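ESX-1 secretion system protein EccA1 (Mycobacterium tuberculosis, PDB 4F3V) probably hydrolyses ATP to power export of virulence factors through the ESX-1 type VII secretion system, this chain being its N-terminal tetratricopeptide-repeat-type domain. Local coordinates at residues A[74-78]-A[79-83]; A[13-16]-A[17-20]; A[229-232]-A[233-236]; A[173-176]-A[177-181]. One frame throughout, in Å; residues are numbered along the deposited sequence.

Contact 1 (A[74-78]-A[79-83]); sequences VQISM and STLNA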
loop_
_atom_site.group_PDB
_atom_site.type_symbol
_atom_site.label_atom_id
_atom_site.label_comp_id
_atom_site.label_asym_id
_atom_site.label_seq_id
_atom_site.Cartn_x
_atom_site.Cartn_y
_atom_site.Cartn_z
ATOM N N VAL A 74 7.516 16.393 -25.069
ATOM C CA VAL A 74 6.765 15.903 -26.219
ATOM C C VAL A 74 5.257 16.106 -26.026
ATOM O O VAL A 74 4.438 15.416 -26.638
ATOM C CB VAL A 74 7.119 14.431 -26.537
ATOM C CG1 VAL A 74 8.500 14.364 -27.184
ATOM C CG2 VAL A 74 7.022 13.530 -25.309
ATOM N N GLN A 75 4.908 17.057 -25.170
ATOM C CA GLN A 75 3.524 17.478 -24.938
ATOM C C GLN A 75 2.600 16.360 -24.474
ATOM O O GLN A 75 1.431 16.330 -24.839
ATOM C CB GLN A 75 2.957 18.194 -26.193
ATOM C CG GLN A 75 3.800 19.380 -26.651
ATOM C CD GLN A 75 5.012 18.972 -27.510
ATOM O OE1 GLN A 75 4.887 18.155 -28.424
ATOM N NE2 GLN A 75 6.167 19.603 -27.267
ATOM N N ILE A 76 3.110 15.439 -23.658
ATOM C CA ILE A 76 2.273 14.343 -23.134
ATOM C C ILE A 76 2.043 14.581 -21.656
ATOM O O ILE A 76 2.989 14.859 -20.901
ATOM C CB ILE A 76 2.947 12.979 -23.357
ATOM C CG1 ILE A 76 3.000 12.648 -24.864
ATOM C CG2 ILE A 76 2.251 11.852 -22.555
ATOM C CD1 ILE A 76 3.789 11.392 -25.198
ATOM N N SER A 77 0.789 14.524 -21.224
ATOM C CA SER A 77 0.493 14.529 -19.800
ATOM C C SER A 77 0.809 13.144 -19.192
ATOM O O SER A 77 0.467 12.119 -19.772
ATOM C CB SER A 77 -0.990 14.854 -19.554
ATOM O OG SER A 77 -1.276 14.662 -18.185
ATOM N N MET A 78 1.456 13.109 -18.032
ATOM C CA MET A 78 1.777 11.826 -17.388
ATOM C C MET A 78 0.519 11.023 -17.044
ATOM O O MET A 78 0.578 9.809 -16.968
ATOM C CB MET A 78 2.662 12.000 -16.151
ATOM C CG MET A 78 4.106 12.358 -16.493
ATOM S SD MET A 78 4.935 11.040 -17.415
ATOM C CE MET A 78 5.031 9.865 -16.082
ATOM N N SER A 79 -0.609 11.704 -16.863
ATOM C CA SER A 79 -1.872 11.016 -16.591
ATOM C C SER A 79 -2.297 10.126 -17.727
ATOM O O SER A 79 -3.003 9.145 -17.519
ATOM C CB SER A 79 -2.976 12.025 -16.310
ATOM O OG SER A 79 -2.629 12.759 -15.156
ATOM N N THR A 80 -1.862 10.472 -18.927
ATOM C CA THR A 80 -2.213 9.724 -20.138
ATOM C C THR A 80 -1.540 8.337 -20.147
ATOM O O THR A 80 -2.039 7.412 -20.771
ATOM C CB THR A 80 -1.841 10.567 -21.369
ATOM O OG1 THR A 80 -2.667 11.751 -21.365
ATOM C CG2 THR A 80 -2.071 9.779 -22.696
ATOM N N LEU A 81 -0.422 8.177 -19.446
ATOM C CA LEU A 81 0.183 6.842 -19.309
ATOM C C LEU A 81 -0.688 5.866 -18.503
ATOM O O LEU A 81 -0.539 4.643 -18.636
ATOM C CB LEU A 81 1.564 6.920 -18.677
ATOM C CG LEU A 81 2.697 7.252 -19.631
ATOM C CD1 LEU A 81 2.455 8.645 -20.209
ATOM C CD2 LEU A 81 4.035 7.128 -18.910
ATOM N N ASN A 82 -1.563 6.409 -17.648
ATOM C CA ASN A 82 -2.420 5.616 -16.754
ATOM C C ASN A 82 -1.607 4.660 -15.875
ATOM O O ASN A 82 -1.988 3.509 -15.679
ATOM C CB ASN A 82 -3.506 4.845 -17.513
ATOM C CG ASN A 82 -4.512 5.760 -18.192
ATOM O OD1 ASN A 82 -5.054 6.674 -17.568
ATOM N ND2 ASN A 82 -4.774 5.513 -19.482
ATOM N N ALA A 83 -0.472 5.136 -15.361
ATOM C CA ALA A 83 0.325 4.354 -14.400
ATOM C C ALA A 83 -0.393 4.375 -13.039
ATOM O O ALA A 83 -1.065 5.364 -12.706
ATOM C CB ALA A 83 1.731 4.908 -14.286
HETATM O O HOH W 1 -1.157 13.730 -23.059
HETATM O O HOH W 2 0.064 7.907 -15.134
#

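Contact 2 (A[13-16]-A[17-20]); sequences SAVS and MLPM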
loop_
_atom_site.group_PDB
_atom_site.type_symbol
_atom_site.label_atom_id
_atom_site.label_comp_id
_atom_site.label_asym_id
_atom_site.label_seq_id
_atom_site.Cartn_x
_atom_site.Cartn_y
_atom_site.Cartn_z
ATOM N N SER A 13 7.599 7.540 -28.506
ATOM C CA SER A 13 7.399 6.231 -29.109
ATOM C C SER A 13 6.941 5.244 -28.054
ATOM O O SER A 13 6.043 4.443 -28.321
ATOM C CB SER A 13 8.685 5.726 -29.796
ATOM O OG SER A 13 8.963 6.534 -30.934
ATOM N N ALA A 14 7.553 5.284 -26.872
ATOM C CA ALA A 14 7.199 4.330 -25.819
ATOM C C ALA A 14 5.716 4.467 -25.461
ATOM O O ALA A 14 5.023 3.482 -25.298
ATOM C CB ALA A 14 8.079 4.493 -24.571
ATOM N N VAL A 15 5.231 5.693 -25.334
ATOM C CA VAL A 15 3.848 5.901 -24.975
ATOM C C VAL A 15 2.925 5.443 -26.093
ATOM O O VAL A 15 1.903 4.844 -25.822
ATOM C CB VAL A 15 3.565 7.362 -24.584
ATOM C CG1 VAL A 15 2.066 7.561 -24.321
ATOM C CG2 VAL A 15 4.407 7.714 -23.340
ATOM N N SER A 16 3.283 5.705 -27.335
ATOM C CA SER A 16 2.462 5.264 -28.476
ATOM C C SER A 16 2.385 3.741 -28.565
ATOM O O SER A 16 1.420 3.202 -29.047
ATOM C CB SER A 16 3.037 5.780 -29.783
ATOM O OG SER A 16 2.821 7.174 -29.885
ATOM N N MET A 17 3.442 3.075 -28.123
ATOM C CA MET A 17 3.561 1.630 -28.230
ATOM C C MET A 17 2.771 0.918 -27.112
ATOM O O MET A 17 2.553 -0.284 -27.204
ATOM C CB MET A 17 5.049 1.277 -28.149
ATOM C CG MET A 17 5.389 -0.196 -28.103
ATOM S SD MET A 17 5.371 -0.812 -29.776
ATOM C CE MET A 17 6.687 0.304 -30.318
ATOM N N LEU A 18 2.333 1.658 -26.083
ATOM C CA LEU A 18 1.702 1.031 -24.900
ATOM C C LEU A 18 0.485 0.155 -25.206
ATOM O O LEU A 18 0.390 -0.940 -24.681
ATOM C CB LEU A 18 1.322 2.062 -23.838
ATOM C CG LEU A 18 2.432 2.557 -22.925
ATOM C CD1 LEU A 18 1.903 3.710 -22.110
ATOM C CD2 LEU A 18 2.995 1.460 -22.049
ATOM N N PRO A 19 -0.448 0.630 -26.051
ATOM C CA PRO A 19 -1.550 -0.267 -26.413
ATOM C C PRO A 19 -1.134 -1.476 -27.265
ATOM O O PRO A 19 -1.863 -2.441 -27.299
ATOM C CB PRO A 19 -2.522 0.629 -27.196
ATOM C CG PRO A 19 -1.956 2.003 -27.203
ATOM C CD PRO A 19 -0.575 1.975 -26.638
ATOM N N MET A 20 0.000 -1.410 -27.967
ATOM C CA MET A 20 0.447 -2.481 -28.887
ATOM C C MET A 20 1.279 -3.518 -28.133
ATOM O O MET A 20 1.057 -4.713 -28.269
ATOM C CB MET A 20 1.296 -1.922 -30.055
ATOM C CG MET A 20 0.570 -0.970 -31.035
ATOM S SD MET A 20 1.379 -0.344 -32.567
ATOM C CE MET A 20 2.446 0.953 -31.928
#

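Contact 3 (A[229-232]-A[233-236]); sequences ALLE and WLQT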
loop_
_atom_site.group_PDB
_atom_site.type_symbol
_atom_site.label_atom_id
_atom_site.label_comp_id
_atom_site.label_asym_id
_atom_site.label_seq_id
_atom_site.Cartn_x
_atom_site.Cartn_y
_atom_site.Cartn_z
ATOM N N ALA A 229 -16.708 -20.807 9.632
ATOM C CA ALA A 229 -17.552 -20.324 8.537
ATOM C C ALA A 229 -16.791 -19.226 7.747
ATOM O O ALA A 229 -16.741 -19.252 6.516
ATOM C CB ALA A 229 -18.908 -19.824 9.063
ATOM N N LEU A 230 -16.109 -18.333 8.465
ATOM C CA LEU A 230 -15.341 -17.277 7.807
ATOM C C LEU A 230 -14.130 -17.840 7.024
ATOM O O LEU A 230 -13.824 -17.379 5.924
ATOM C CB LEU A 230 -14.916 -16.209 8.827
ATOM C CG LEU A 230 -16.050 -15.296 9.344
ATOM C CD1 LEU A 230 -15.756 -14.753 10.747
ATOM C CD2 LEU A 230 -16.380 -14.138 8.394
ATOM N N LEU A 231 -13.448 -18.828 7.604
ATOM C CA LEU A 231 -12.293 -19.456 6.951
ATOM C C LEU A 231 -12.716 -20.306 5.750
ATOM O O LEU A 231 -12.035 -20.309 4.717
ATOM C CB LEU A 231 -11.465 -20.269 7.957
ATOM C CG LEU A 231 -10.768 -19.430 9.047
ATOM C CD1 LEU A 231 -10.214 -20.259 10.199
ATOM C CD2 LEU A 231 -9.644 -18.604 8.437
ATOM N N GLU A 232 -13.865 -20.985 5.847
ATOM C CA GLU A 232 -14.415 -21.692 4.676
ATOM C C GLU A 232 -14.749 -20.727 3.548
ATOM O O GLU A 232 -14.492 -21.010 2.369
ATOM C CB GLU A 232 -15.664 -22.531 5.052
ATOM C CG GLU A 232 -15.353 -23.697 5.973
ATOM C CD GLU A 232 -16.562 -24.496 6.464
ATOM O OE1 GLU A 232 -17.711 -24.021 6.379
ATOM O OE2 GLU A 232 -16.337 -25.626 6.957
ATOM N N TRP A 233 -15.311 -19.579 3.901
ATOM C CA TRP A 233 -15.588 -18.552 2.904
ATOM C C TRP A 233 -14.297 -18.097 2.246
ATOM O O TRP A 233 -14.217 -17.970 1.012
ATOM C CB TRP A 233 -16.326 -17.388 3.535
ATOM C CG TRP A 233 -16.568 -16.297 2.564
ATOM C CD1 TRP A 233 -17.621 -16.186 1.681
ATOM C CD2 TRP A 233 -15.712 -15.144 2.291
ATOM N NE1 TRP A 233 -17.497 -15.061 0.925
ATOM C CE2 TRP A 233 -16.367 -14.399 1.238
ATOM C CE3 TRP A 233 -14.526 -14.650 2.833
ATOM C CZ2 TRP A 233 -15.838 -13.232 0.731
ATOM C CZ3 TRP A 233 -13.999 -13.468 2.311
ATOM C CH2 TRP A 233 -14.634 -12.786 1.287
ATOM N N LEU A 234 -13.265 -17.868 3.059
ATOM C CA LEU A 234 -11.949 -17.441 2.538
ATOM C C LEU A 234 -11.314 -18.483 1.635
ATOM O O LEU A 234 -10.801 -18.135 0.578
ATOM C CB LEU A 234 -10.965 -17.124 3.658
ATOM C CG LEU A 234 -10.816 -15.684 4.115
ATOM C CD1 LEU A 234 -9.785 -15.670 5.263
ATOM C CD2 LEU A 234 -10.385 -14.719 2.977
ATOM N N GLN A 235 -11.350 -19.756 2.034
ATOM C CA GLN A 235 -10.733 -20.800 1.224
ATOM C C GLN A 235 -11.472 -20.937 -0.107
ATOM O O GLN A 235 -10.857 -21.266 -1.125
ATOM C CB GLN A 235 -10.660 -22.151 1.975
ATOM C CG GLN A 235 -9.737 -23.232 1.368
ATOM C CD GLN A 235 -8.275 -22.797 1.075
ATOM O OE1 GLN A 235 -7.752 -21.778 1.588
ATOM N NE2 GLN A 235 -7.605 -23.593 0.231
ATOM N N THR A 236 -12.773 -20.644 -0.119
ATOM C CA THR A 236 -13.530 -20.674 -1.372
ATOM C C THR A 236 -13.223 -19.493 -2.267
ATOM O O THR A 236 -13.068 -19.665 -3.460
ATOM C CB THR A 236 -15.043 -20.716 -1.136
ATOM O OG1 THR A 236 -15.356 -21.889 -0.401
ATOM C CG2 THR A 236 -15.781 -20.720 -2.443
#

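Contact 4 (A[173-176]-A[177-181]); sequences AGVA and HGVAA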
loop_
_atom_site.group_PDB
_atom_site.type_symbol
_atom_site.label_atom_id
_atom_site.label_comp_id
_atom_site.label_asym_id
_atom_site.label_seq_id
_atom_site.Cartn_x
_atom_site.Cartn_y
_atom_site.Cartn_z
ATOM N N ALA A 173 -9.601 2.869 6.094
ATOM C CA ALA A 173 -9.142 3.274 7.400
ATOM C C ALA A 173 -9.859 2.504 8.512
ATOM O O ALA A 173 -9.236 2.159 9.523
ATOM C CB ALA A 173 -9.345 4.766 7.581
ATOM N N GLY A 174 -11.155 2.266 8.328
ATOM C CA GLY A 174 -11.943 1.429 9.224
ATOM C C GLY A 174 -11.419 -0.000 9.285
ATOM O O GLY A 174 -11.349 -0.587 10.359
ATOM N N VAL A 175 -11.015 -0.544 8.138
ATOM C CA VAL A 175 -10.328 -1.832 8.124
ATOM C C VAL A 175 -9.034 -1.787 8.947
ATOM O O VAL A 175 -8.782 -2.672 9.785
ATOM C CB VAL A 175 -10.027 -2.305 6.693
ATOM C CG1 VAL A 175 -9.294 -3.657 6.746
ATOM C CG2 VAL A 175 -11.325 -2.427 5.888
ATOM N N ALA A 176 -8.212 -0.750 8.742
ATOM C CA ALA A 176 -6.961 -0.619 9.529
ATOM C C ALA A 176 -7.228 -0.518 11.022
ATOM O O ALA A 176 -6.512 -1.124 11.838
ATOM C CB ALA A 176 -6.108 0.558 9.045
ATOM N N HIS A 177 -8.281 0.214 11.382
ATOM C CA HIS A 177 -8.652 0.404 12.773
ATOM C C HIS A 177 -9.065 -0.956 13.362
ATOM O O HIS A 177 -8.642 -1.337 14.470
ATOM C CB HIS A 177 -9.782 1.440 12.873
ATOM C CG HIS A 177 -9.919 2.073 14.251
ATOM N ND1 HIS A 177 -10.405 3.321 14.443
ATOM C CD2 HIS A 177 -9.619 1.577 15.514
ATOM C CE1 HIS A 177 -10.405 3.594 15.756
ATOM N NE2 HIS A 177 -9.923 2.524 16.404
ATOM N N GLY A 178 -9.853 -1.724 12.599
ATOM C CA GLY A 178 -10.303 -3.075 13.032
ATOM C C GLY A 178 -9.198 -4.095 13.154
ATOM O O GLY A 178 -9.162 -4.856 14.120
ATOM N N VAL A 179 -8.275 -4.095 12.180
ATOM C CA VAL A 179 -7.098 -4.944 12.232
ATOM C C VAL A 179 -6.225 -4.631 13.451
ATOM O O VAL A 179 -5.779 -5.549 14.160
ATOM C CB VAL A 179 -6.318 -4.870 10.915
ATOM C CG1 VAL A 179 -4.947 -5.516 11.049
ATOM C CG2 VAL A 179 -7.157 -5.533 9.791
ATOM N N ALA A 180 -5.944 -3.343 13.659
ATOM C CA ALA A 180 -5.178 -2.889 14.821
ATOM C C ALA A 180 -5.861 -3.346 16.129
ATOM O O ALA A 180 -5.208 -3.879 17.033
ATOM C CB ALA A 180 -4.996 -1.356 14.785
ATOM N N ALA A 181 -7.181 -3.162 16.227
ATOM C CA ALA A 181 -7.941 -3.637 17.412
ATOM C C ALA A 181 -7.798 -5.133 17.657
ATOM O O ALA A 181 -7.524 -5.563 18.773
ATOM C CB ALA A 181 -9.409 -3.291 17.291
#

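Contact 1 (A[74-78]-A[79-83])
Ser79 meets Ser77 first, through its backbone. The hydroxyl of Ser77 stands anti to its own N (chi1 172°), which carries OG forward beside the carbonyl carbon, and there it accepts a weak hydrogen bond from Ser79 N (OG to N 3.3 Å). The CB of Ser79 lies alongside the same OG.

Thr80 turns its N back to Ser77 O at 3.0 Å, coming from above the carbonyl plane, 54° out of it, as is usual in an i to i+3 turn. Its CB also sits against that oxygen. Thr80 OG1 reaches Ser77 a second way, through a water that lies 3.0 Å from OG1 and accepts from Ser77 N at 2.8 Å, on the solvent side.

Leu81 carries the apolar part. Its N bonds to Met78 O at 3.1 Å, again from above the plane, and its two methyls part company: CD1 meets Ile76 CG2 at 4.0 Å, the two side chains crossing at about a right angle, while CD2 touches Met78 CE at 4.1 Å. Met78 is bent at both chi2 and chi3, and this folding brings CE round to Leu81 although its first bond leads away; the side chain also packs on Asp41 and Ile44 of helix 40-48.

Asn82 N bonds to Ser79 O, and a second water joins Ala83 N to Met78 O, accepting from the first and donating to the second. Successive i to i+3 bonds of this kind are those of overlapping 3-10-type turns; here they follow the Schellman motif that ends the preceding helix, with Gln75 as its C-prime residue, and lead the chain into strand 84-86.

Contact 2 (A[13-16]-A[17-20])
Leu18 makes the tight part of this helix end, buried against the carbonyls of the turn before it. Its N donates to Val15 O at 3.2 Å, from well above the carbonyl plane (68° out of it), and its CB and CG close over the carbonyl oxygens of Ala14 and Val15. Leu18 CD1 comes to Val15 CG1 at 4.4 Å, and both side chains also turn to neighbouring elements: Val15 to Ile76 and Leu81, Leu18 to Cys49 and helix 22-35.

One residue earlier, Met17 N bonds to Ser13 O at 2.9 Å and weakly to Ala14 O at 3.3 Å. Met17 CG lies anti to the backbone N (chi1 174°), which leads the chain away from 13-16; the side chain packs on Arg24 and Ser25 of helix 22-35.

The other side is open to solvent, with Ser16, Pro19 and Met20 exposed. Here side chains meet the backbone through carbon-to-oxygen touches: Pro19 CD lies 3.4 Å from Ser16 O, and Met20 swings its CE back to the same oxygen at 3.8 Å through a bend at chi3.

The bonding thus passes from i to i+4 (Met17 to Ser13) to i to i+3 (Leu18 to Val15). Pro19, with no N-H, stops the alpha pattern from continuing to Val15 O, and Ser25 OG of the next helix helps to satisfy one carbonyl of the last turn, Ala14 O.

Contact 3 (A[229-232]-A[233-236])
Thr236 grips Glu232 twice through one oxygen. Both its N and its OG1 donate to Glu232 O at 3.0 Å, and they reach it from opposite faces of the carbonyl plane. The hydroxyl can do this because it sits beside the backbone N (chi1 -60°), turned back along the helix.

The other polar links are main-chain bonds of the i to i+4 kind: Trp233 N to Ala229 O at 3.0 Å, Leu234 N to Leu230 O at 3.0 Å and Gln235 N to Leu231 O at 2.8 Å. Gln235 has its polar end engaged elsewhere: the chain bends at chi2, and OE1 accepts from Glu240 N beyond the helix end.

These bonds belong to helix 224-237 in the tetratricopeptide-repeat domain, where it packs between helices 207-221 and 241-248. Leu230, Trp233 and Leu234 look to helix 207-221, whereas Leu231, Glu232, Leu234 and Gln235 look to helix 241-248, so Leu234 serves both neighbours.

Apolar contact across the turn is light. Leu231 CD2 comes to Leu234 CD1 at 4.3 Å, one methyl against another, with Leu247 and Val243 of helix 241-248 against the two leucines. Leu234 CB also rests on Leu231 O.

Trp233 meets the preceding turn through CB and one edge of its indole. CB lies 3.5 Å from Leu230 O, and with CG anti to the backbone N (chi1 177°) the ring is swung out so that Leu230 O stands at its edge, near the ring plane and closest to CE3 at 4.2 Å; the side chain also packs on Ala211 of the preceding helix 207-221.

Contact 4 (A[173-176]-A[177-181])
Val175 and Val179 lie one turn apart in helix 167-183, a regular alpha helix buried within the tetratricopeptide-type helical array. Their side chains cross obliquely, Val175 CG1 meeting Val179 CG2 at 4.2 Å. Val175 holds CG1 anti to its backbone N (chi1 180°), which aims that methyl along the helix at the next turn; Val179 answers with the branch that sits beside its own N. Both valines face helix 207-221, at Ile210 and Tyr213.

His177 leaves the helix on another side. Its CB rests on two carbonyls, 3.5 Å from Ala173 O and 3.6 Å from Gly174 O, and the imidazole then runs outward, anti to the backbone N, among Ile155 and Val158 of helix 151-158 and Glu189 and Arg193 of helix 187-198. A sulfate ion, most likely a crystallisation additive, lies about 5 Å from this side chain.

The backbone beneath is held by i to i+4 bonds, including Gly178 N to Gly174 O at 2.9 Å between two residues without side chains. The straightest is Val179 N to Val175 O (2.8 Å, 169° at the hydrogen), and the same oxygen has Val179 CG2 only 3.3 Å away.

Contact 4 is the buried one, in the middle of helix 167-183, whereas contacts 1, 2 and 3 lie farther out and are partly solvent-facing. Contacts 3 and 4 are both alpha-helical, and helix 207-221 packs against each, though their nearest atoms are about 11 Å apart. Contact 1 is a run of i to i+3 turns; contact 2 is a helix end where the bonding changes from i+4 to i+3. These two touch: Leu81 CD1 lies 3.8 Å from Val15 CG2, so the 74-83 loop is packed on the C-terminal part of helix 2-17. Waters bridge contact 1; contact 3 uses a threonine hydroxyl, and contact 4 adds only a valine-valine touch to its regular backbone bonds.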